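Local coordinates for protein coronin (Toxoplasma gondii, PDB 4OZU) that probably binds actin filaments and is represented here by its WD40 beta-propeller domain, at residues A188-T191 and A195-I198; F275-G280 and K385-R390; T43-A48 and W107-E112. All coordinates share one frame; numbering follows the deposited sequence.

Interaction 1. Residues A188-T191 and A195-I198; sequences ACTT and ALNI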
loop_
_atom_site.group_PDB
_atom_site.type_symbol
_atom_site.label_atom_id
_atom_site.label_comp_id
_atom_site.label_asym_id
_atom_site.label_seq_id
_atom_site.Cartn_x
_atom_site.Cartn_y
_atom_site.Cartn_z
ATOM N N ALA A 188 -2.596 -10.651 6.355
ATOM C CA ALA A 188 -4.044 -10.562 6.485
ATOM C C ALA A 188 -4.631 -10.370 5.107
ATOM O O ALA A 188 -4.057 -9.665 4.268
ATOM C CB ALA A 188 -4.449 -9.436 7.407
ATOM N N CYS A 189 -5.764 -11.013 4.862
ATOM C CA CYS A 189 -6.446 -10.855 3.587
ATOM C C CYS A 189 -7.952 -10.867 3.772
ATOM O O CYS A 189 -8.463 -11.424 4.738
ATOM C CB CYS A 189 -6.030 -11.949 2.604
ATOM S SG CYS A 189 -6.339 -13.636 3.171
ATOM N N THR A 190 -8.647 -10.211 2.849
ATOM C CA THR A 190 -10.096 -10.252 2.799
ATOM C C THR A 190 -10.529 -11.051 1.584
ATOM O O THR A 190 -9.858 -11.044 0.554
ATOM C CB THR A 190 -10.707 -8.847 2.731
ATOM O OG1 THR A 190 -10.097 -8.119 1.662
ATOM C CG2 THR A 190 -10.477 -8.099 4.051
ATOM N N THR A 191 -11.649 -11.745 1.715
ATOM C CA THR A 191 -12.200 -12.510 0.606
ATOM C C THR A 191 -13.651 -12.135 0.380
ATOM O O THR A 191 -14.276 -11.460 1.205
ATOM C CB THR A 191 -12.075 -14.027 0.843
ATOM O OG1 THR A 191 -12.422 -14.336 2.198
ATOM C CG2 THR A 191 -10.648 -14.480 0.587
ATOM N N ALA A 195 -14.987 -12.436 4.692
ATOM C CA ALA A 195 -14.117 -12.899 5.759
ATOM C C ALA A 195 -12.802 -12.134 5.760
ATOM O O ALA A 195 -12.267 -11.775 4.707
ATOM C CB ALA A 195 -13.857 -14.385 5.624
ATOM N N LEU A 196 -12.304 -11.879 6.964
ATOM C CA LEU A 196 -10.937 -11.437 7.171
ATOM C C LEU A 196 -10.148 -12.640 7.665
ATOM O O LEU A 196 -10.509 -13.237 8.678
ATOM C CB LEU A 196 -10.878 -10.293 8.182
ATOM C CG LEU A 196 -9.479 -9.858 8.628
ATOM C CD1 LEU A 196 -8.733 -9.164 7.499
ATOM C CD2 LEU A 196 -9.585 -8.964 9.836
ATOM N N ASN A 197 -9.081 -12.987 6.950
ATOM C CA ASN A 197 -8.291 -14.170 7.257
ATOM C C ASN A 197 -6.862 -13.801 7.588
ATOM O O ASN A 197 -6.266 -12.943 6.933
ATOM C CB ASN A 197 -8.306 -15.153 6.081
ATOM C CG ASN A 197 -9.695 -15.365 5.512
ATOM O OD1 ASN A 197 -10.531 -16.040 6.115
ATOM N ND2 ASN A 197 -9.946 -14.792 4.337
ATOM N N ILE A 198 -6.325 -14.453 8.615
ATOM C CA ILE A 198 -4.938 -14.271 9.014
ATOM C C ILE A 198 -4.144 -15.519 8.640
ATOM O O ILE A 198 -4.546 -16.640 8.963
ATOM C CB ILE A 198 -4.798 -14.016 10.525
ATOM C CG1 ILE A 198 -5.802 -12.960 11.001
ATOM C CG2 ILE A 198 -3.373 -13.612 10.849
ATOM C CD1 ILE A 198 -5.663 -11.612 10.321
#

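Interaction 2. Residues F275-G280 and K385-R390; sequences FDETTG and KAIRRR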
loop_
_atom_site.group_PDB
_atom_site.type_symbol
_atom_site.label_atom_id
_atom_site.label_comp_id
_atom_site.label_asym_id
_atom_site.label_seq_id
_atom_site.Cartn_x
_atom_site.Cartn_y
_atom_site.Cartn_z
ATOM N N PHE A 275 -2.087 2.924 6.212
ATOM C CA PHE A 275 -1.565 3.192 7.548
ATOM C C PHE A 275 -0.136 3.717 7.516
ATOM O O PHE A 275 0.752 3.109 6.918
ATOM C CB PHE A 275 -1.625 1.927 8.405
ATOM C CG PHE A 275 -1.341 2.158 9.871
ATOM C CD1 PHE A 275 -2.025 3.129 10.586
ATOM C CD2 PHE A 275 -0.417 1.372 10.541
ATOM C CE1 PHE A 275 -1.782 3.317 11.934
ATOM C CE2 PHE A 275 -0.167 1.557 11.890
ATOM C CZ PHE A 275 -0.849 2.525 12.586
ATOM N N ASP A 276 0.056 4.863 8.158
ATOM C CA ASP A 276 1.374 5.408 8.454
ATOM C C ASP A 276 1.778 4.831 9.805
ATOM O O ASP A 276 1.348 5.309 10.848
ATOM C CB ASP A 276 1.326 6.944 8.471
ATOM C CG ASP A 276 2.632 7.595 8.945
ATOM O OD1 ASP A 276 3.565 6.875 9.369
ATOM O OD2 ASP A 276 2.706 8.857 8.919
ATOM N N GLU A 277 2.595 3.784 9.773
ATOM C CA GLU A 277 2.931 3.034 10.976
ATOM C C GLU A 277 3.756 3.869 11.950
ATOM O O GLU A 277 3.882 3.521 13.123
ATOM C CB GLU A 277 3.702 1.763 10.611
ATOM C CG GLU A 277 5.148 2.009 10.170
ATOM C CD GLU A 277 6.122 2.039 11.339
ATOM O OE1 GLU A 277 6.083 1.108 12.175
ATOM O OE2 GLU A 277 6.926 2.995 11.422
ATOM N N THR A 278 4.325 4.959 11.449
ATOM C CA THR A 278 5.260 5.766 12.224
ATOM C C THR A 278 4.555 6.829 13.071
ATOM O O THR A 278 4.997 7.120 14.184
ATOM C CB THR A 278 6.291 6.449 11.297
ATOM O OG1 THR A 278 6.740 5.511 10.304
ATOM C CG2 THR A 278 7.485 6.951 12.100
ATOM N N THR A 279 3.464 7.394 12.555
ATOM C CA THR A 279 2.691 8.401 13.285
ATOM C C THR A 279 1.321 7.904 13.733
ATOM O O THR A 279 0.708 8.491 14.628
ATOM C CB THR A 279 2.455 9.675 12.447
ATOM O OG1 THR A 279 1.617 9.363 11.330
ATOM C CG2 THR A 279 3.773 10.276 11.963
ATOM N N GLY A 280 0.836 6.838 13.107
ATOM C CA GLY A 280 -0.498 6.342 13.387
ATOM C C GLY A 280 -1.594 6.939 12.518
ATOM O O GLY A 280 -2.771 6.631 12.706
ATOM N N LYS A 385 12.961 -10.390 13.899
ATOM C CA LYS A 385 13.644 -9.143 14.212
ATOM C C LYS A 385 12.805 -7.966 13.728
ATOM O O LYS A 385 12.385 -7.931 12.569
ATOM C CB LYS A 385 15.033 -9.109 13.567
ATOM C CG LYS A 385 15.916 -10.316 13.874
ATOM C CD LYS A 385 16.410 -10.313 15.312
ATOM C CE LYS A 385 17.424 -11.426 15.554
ATOM N NZ LYS A 385 16.843 -12.786 15.363
ATOM N N ALA A 386 12.572 -7.000 14.613
ATOM C CA ALA A 386 11.780 -5.819 14.275
ATOM C C ALA A 386 12.411 -5.067 13.109
ATOM O O ALA A 386 13.632 -5.107 12.938
ATOM C CB ALA A 386 11.649 -4.906 15.486
ATOM N N ILE A 387 11.588 -4.398 12.302
ATOM C CA ILE A 387 12.107 -3.691 11.136
ATOM C C ILE A 387 13.163 -2.675 11.550
ATOM O O ILE A 387 13.145 -2.129 12.663
ATOM C CB ILE A 387 11.004 -2.966 10.329
ATOM C CG1 ILE A 387 10.222 -1.976 11.201
ATOM C CG2 ILE A 387 10.067 -3.974 9.683
ATOM C CD1 ILE A 387 9.560 -0.873 10.384
ATOM N N ARG A 388 14.109 -2.451 10.653
ATOM C CA ARG A 388 15.139 -1.475 10.902
ATOM C C ARG A 388 14.590 -0.085 10.636
ATOM O O ARG A 388 13.765 0.111 9.737
ATOM C CB ARG A 388 16.365 -1.772 10.044
ATOM C CG ARG A 388 17.121 -3.001 10.525
ATOM C CD ARG A 388 18.377 -3.238 9.733
ATOM N NE ARG A 388 19.070 -4.451 10.164
ATOM C CZ ARG A 388 20.157 -4.933 9.571
ATOM N NH1 ARG A 388 20.683 -4.304 8.528
ATOM N NH2 ARG A 388 20.723 -6.044 10.020
ATOM N N ARG A 389 15.057 0.868 11.436
ATOM C CA ARG A 389 14.570 2.236 11.400
ATOM C C ARG A 389 15.700 3.246 11.293
ATOM O O ARG A 389 16.830 2.994 11.719
ATOM C CB ARG A 389 13.746 2.535 12.650
ATOM C CG ARG A 389 12.528 1.674 12.784
ATOM C CD ARG A 389 11.730 1.991 14.037
ATOM N NE ARG A 389 10.541 1.149 14.066
ATOM C CZ ARG A 389 9.406 1.428 13.432
ATOM N NH1 ARG A 389 9.276 2.555 12.736
ATOM N NH2 ARG A 389 8.393 0.576 13.507
ATOM N N ARG A 390 15.376 4.401 10.727
ATOM C CA ARG A 390 16.334 5.487 10.587
ATOM C C ARG A 390 15.684 6.783 11.017
ATOM O O ARG A 390 14.591 7.119 10.560
ATOM C CB ARG A 390 16.829 5.606 9.145
ATOM C CG ARG A 390 17.838 6.729 8.925
ATOM C CD ARG A 390 18.226 6.863 7.461
ATOM N NE ARG A 390 19.139 5.810 7.023
ATOM C CZ ARG A 390 20.462 5.848 7.175
ATOM N NH1 ARG A 390 21.042 6.886 7.769
ATOM N NH2 ARG A 390 21.210 4.844 6.738
#

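Interaction 3. Residues T43-A48 and W107-E112; sequences TEYIAA and WQLPEE. With ACT (acetate ion), chain C.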
loop_
_atom_site.group_PDB
_atom_site.type_symbol
_atom_site.label_atom_id
_atom_site.label_comp_id
_atom_site.label_asym_id
_atom_site.label_seq_id
_atom_site.Cartn_x
_atom_site.Cartn_y
_atom_site.Cartn_z
ATOM N N THR A 43 11.095 6.160 -2.952
ATOM C CA THR A 43 11.688 7.458 -2.653
ATOM C C THR A 43 12.142 8.192 -3.911
ATOM O O THR A 43 12.458 9.376 -3.845
ATOM C CB THR A 43 12.890 7.333 -1.701
ATOM O OG1 THR A 43 13.885 6.478 -2.277
ATOM C CG2 THR A 43 12.445 6.775 -0.357
ATOM N N GLU A 44 12.154 7.496 -5.049
ATOM C CA GLU A 44 12.716 8.040 -6.288
ATOM C C GLU A 44 11.720 8.049 -7.445
ATOM O O GLU A 44 11.707 8.991 -8.244
ATOM C CB GLU A 44 13.951 7.230 -6.693
ATOM C CG GLU A 44 14.662 7.693 -7.962
ATOM C CD GLU A 44 15.592 8.861 -7.716
ATOM O OE1 GLU A 44 15.582 9.409 -6.592
ATOM O OE2 GLU A 44 16.342 9.227 -8.647
ATOM N N TYR A 45 10.898 7.008 -7.533
ATOM C CA TYR A 45 10.065 6.779 -8.715
ATOM C C TYR A 45 8.577 6.692 -8.409
ATOM O O TYR A 45 8.167 6.376 -7.294
ATOM C CB TYR A 45 10.476 5.483 -9.427
ATOM C CG TYR A 45 11.938 5.400 -9.773
ATOM C CD1 TYR A 45 12.509 6.302 -10.654
ATOM C CD2 TYR A 45 12.747 4.406 -9.235
ATOM C CE1 TYR A 45 13.845 6.241 -10.973
ATOM C CE2 TYR A 45 14.088 4.330 -9.554
ATOM C CZ TYR A 45 14.631 5.257 -10.423
ATOM O OH TYR A 45 15.962 5.210 -10.760
ATOM N N ILE A 46 7.785 6.961 -9.439
ATOM C CA ILE A 46 6.352 6.720 -9.431
ATOM C C ILE A 46 6.053 5.692 -10.518
ATOM O O ILE A 46 6.557 5.819 -11.629
ATOM C CB ILE A 46 5.547 8.013 -9.719
ATOM C CG1 ILE A 46 5.855 9.096 -8.680
ATOM C CG2 ILE A 46 4.054 7.723 -9.764
ATOM C CD1 ILE A 46 5.401 10.485 -9.105
ATOM N N ALA A 47 5.243 4.687 -10.201
ATOM C CA ALA A 47 4.771 3.741 -11.208
ATOM C C ALA A 47 3.295 3.995 -11.467
ATOM O O ALA A 47 2.504 4.080 -10.529
ATOM C CB ALA A 47 4.998 2.306 -10.754
ATOM N N ALA A 48 2.924 4.116 -12.737
ATOM C CA ALA A 48 1.527 4.309 -13.112
ATOM C C ALA A 48 1.197 3.524 -14.384
ATOM O O ALA A 48 1.810 3.755 -15.426
ATOM C CB ALA A 48 1.230 5.790 -13.309
ATOM N N TRP A 107 10.892 -6.708 -11.498
ATOM C CA TRP A 107 11.600 -5.833 -12.418
ATOM C C TRP A 107 12.789 -5.160 -11.748
ATOM O O TRP A 107 12.731 -4.837 -10.565
ATOM C CB TRP A 107 10.653 -4.764 -12.947
ATOM C CG TRP A 107 9.465 -5.302 -13.651
ATOM C CD1 TRP A 107 8.209 -5.442 -13.145
ATOM C CD2 TRP A 107 9.407 -5.761 -15.008
ATOM N NE1 TRP A 107 7.369 -5.958 -14.101
ATOM C CE2 TRP A 107 8.080 -6.166 -15.252
ATOM C CE3 TRP A 107 10.346 -5.870 -16.036
ATOM C CZ2 TRP A 107 7.671 -6.672 -16.481
ATOM C CZ3 TRP A 107 9.938 -6.370 -17.257
ATOM C CH2 TRP A 107 8.611 -6.766 -17.469
ATOM N N GLN A 108 13.854 -4.943 -12.515
ATOM C CA GLN A 108 15.002 -4.170 -12.053
ATOM C C GLN A 108 15.282 -3.011 -13.000
ATOM O O GLN A 108 15.730 -3.212 -14.133
ATOM C CB GLN A 108 16.242 -5.050 -11.929
ATOM C CG GLN A 108 17.424 -4.338 -11.286
ATOM C CD GLN A 108 18.581 -5.270 -10.999
ATOM O OE1 GLN A 108 18.760 -6.282 -11.675
ATOM N NE2 GLN A 108 19.370 -4.934 -9.988
ATOM N N LEU A 109 15.023 -1.794 -12.531
ATOM C CA LEU A 109 15.282 -0.592 -13.325
ATOM C C LEU A 109 16.779 -0.351 -13.494
ATOM O O LEU A 109 17.573 -0.737 -12.635
ATOM C CB LEU A 109 14.632 0.631 -12.670
ATOM C CG LEU A 109 13.102 0.620 -12.651
ATOM C CD1 LEU A 109 12.573 1.576 -11.606
ATOM C CD2 LEU A 109 12.550 0.975 -14.021
ATOM N N PRO A 110 17.176 0.302 -14.598
ATOM C CA PRO A 110 18.593 0.634 -14.773
ATOM C C PRO A 110 19.039 1.686 -13.771
ATOM O O PRO A 110 18.183 2.270 -13.102
ATOM C CB PRO A 110 18.655 1.179 -16.205
ATOM C CG PRO A 110 17.290 1.717 -16.456
ATOM C CD PRO A 110 16.353 0.802 -15.716
ATOM N N GLU A 111 20.343 1.919 -13.662
ATOM C CA GLU A 111 20.860 2.943 -12.760
ATOM C C GLU A 111 20.277 4.309 -13.110
ATOM O O GLU A 111 19.821 5.044 -12.233
ATOM C CB GLU A 111 22.388 2.998 -12.814
ATOM C CG GLU A 111 23.072 2.504 -11.545
ATOM C CD GLU A 111 24.542 2.892 -11.479
ATOM O OE1 GLU A 111 24.863 4.072 -11.735
ATOM O OE2 GLU A 111 25.378 2.015 -11.172
ATOM N N GLU A 112 20.291 4.631 -14.401
ATOM C CA GLU A 112 19.743 5.888 -14.905
ATOM C C GLU A 112 18.461 5.644 -15.696
ATOM O O GLU A 112 18.489 5.024 -16.759
ATOM C CB GLU A 112 20.772 6.604 -15.784
ATOM C CG GLU A 112 22.050 6.989 -15.055
ATOM C CD GLU A 112 23.178 7.353 -16.004
ATOM O OE1 GLU A 112 22.892 7.905 -17.089
ATOM O OE2 GLU A 112 24.350 7.081 -15.670
HETATM C C ACT C . 13.720 3.153 -1.704
HETATM O O ACT C . 14.785 3.785 -1.865
HETATM O OXT ACT C . 12.670 3.824 -1.767
HETATM C CH3 ACT C . 13.707 1.678 -1.441
HETATM O O HOH W 1 16.989 2.583 -10.464
#

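Interaction 1. Residues A188-T191 and A195-I198
Cys189 and Asn197 form a hydrogen-bonded pair between two antiparallel strands, 188-191 and 195-198, whose directions make an angle of 152° and whose axes approach to 4.7 Å. The amide N of Cys189 lies 2.9 Å from the carbonyl O of Asn197, and the return bond, from Asn197 N to Cys189 O, is 2.8 Å and almost straight. Thr191 N then donates to Ala195 O near the turn. On the face carrying Cys189 and Asn197, Cys189 SG rests 3.8 Å from the CB of Asn197. With its CG beside the backbone N (chi1 -46°), the Asn197 side chain crosses that of Thr191 at about a right angle, and Asn197 ND2 makes a weak 3.3 Å bond to Thr191 OG1. That hydroxyl is also paired with Asp193 in the turn, while Asn197 OD1 is held by Ser209. On the other face methyl groups meet: Ala188 CB lies 3.8 Å from Ile198 CD1, and Leu196 CD1 4.0 Å from Thr190 CG2, whereas Thr190 OG1 bonds to Ser177. Cys221 of strand 220-223 packs against Ala188, Thr190 and Leu196. This is the hairpin of the two middle strands of a four-stranded blade, a standard element of the WD40 beta-propeller.

Interaction 2. Residues F275-G280 and K385-R390
Glu277 and Arg389 meet in an end-on, two-bond salt bridge. Arg389 NH2 lies 2.7 Å from Glu277 OE1, and Arg389 NH1 is equally far, 2.7 Å, from Glu277 OE2; both bonds are nearly straight and reach the syn sides of the oxygens. The carboxylate and guanidinium planes are 25° apart, while the oxygens stay close to the guanidinium plane. Glu277 turns its CG between the backbone N and the carbonyl carbon (chi1 73°) and bends again further out, whereas the Arg389 chain comes from the opposite direction, extended from CG to NE. The buried carboxylate has further donors: Thr278 OG1 bonds to Glu277 OE2 at 2.8 Å, and Leu227 N to Glu277 OE1. An Asx turn, Asp276 OD1 accepting from Thr278 N, shapes the loop that presents Glu277.

Beyond this grip the contact thins out on the side of the partly exposed Arg389 and Ile387. Ile387 CD1 lies 3.6 Å above one face of the Arg389 guanidinium, toward its rim, but only brushes Glu277 OE1. The turn that carries Glu277 links strands 271-275 and 281-286 of one blade; the short strand 389-390 pairs antiparallel with 367-368, whose Pro368 touches Glu277, Ile387 and Arg389, and Pro366 O takes a further bond from Arg389 NH1.

Interaction 3. Residues T43-A48 and W107-E112
Tyr45 and Leu109 meet at a seam between two successive blades of the WD40 beta-propeller. Strand 45-49 belongs to one blade, and Leu109 directly follows strand 104-108 of the next, at the end of a predicted WD repeat. Trp107, two residues before Leu109, occupies the position of the signature tryptophan: its NE1 is hydrogen-bonded to Thr97 OG1 and its ring meets that of His78, consistent with the Trp, Ser/Thr and His members of the structural tetrad of WD40 repeats. The direct contact is apolar. Leu109 CD1 approaches the Tyr45 ring obliquely, 3.7 Å from Tyr45 CD2, in an off-centre CH-pi contact 30° off the ring normal. The Tyr45 CG stands beside its backbone N (chi1 -54°), which sets the ring alongside Leu109 CD1, and the two side chains slide past each other in opposite directions. Glu44 CG lies 3.4 Å above the plane of the Tyr45 ring, over its centre, while the carboxylate of Glu44 pairs with Arg62. Phe87 and Val113 also touch the tyrosine. No direct hydrogen bond joins the two segments; a water does, 2.8 Å from Tyr45 OH and donating to Pro110 O at 2.9 Å. Two residues before Tyr45, an acetate, probably from the crystallisation liquor, sits by Thr43, whose amide N donates to acetate OXT at 3.1 Å and whose OG1 lies 2.9 Å from acetate O.

Overall arrangement
The three contacts are spread round one propeller and do not touch. Interactions 1 and 3 lie on opposite sides of the chain's centre, their own centres about 31 Å apart. Interaction 2 is about 23 Å, centre to centre, from each of them; its nearest atoms come within about 12 Å of interaction 1 and about 10 Å of interaction 3. They work at different levels: interaction 1 holds neighbouring strands within one blade, interaction 3 packs one blade on the next, and interaction 2 pins the segment 385-390 near the end of the chain to a loop more than 100 residues earlier. The acetate lies beside interaction 3, and no functional site is inferred from it.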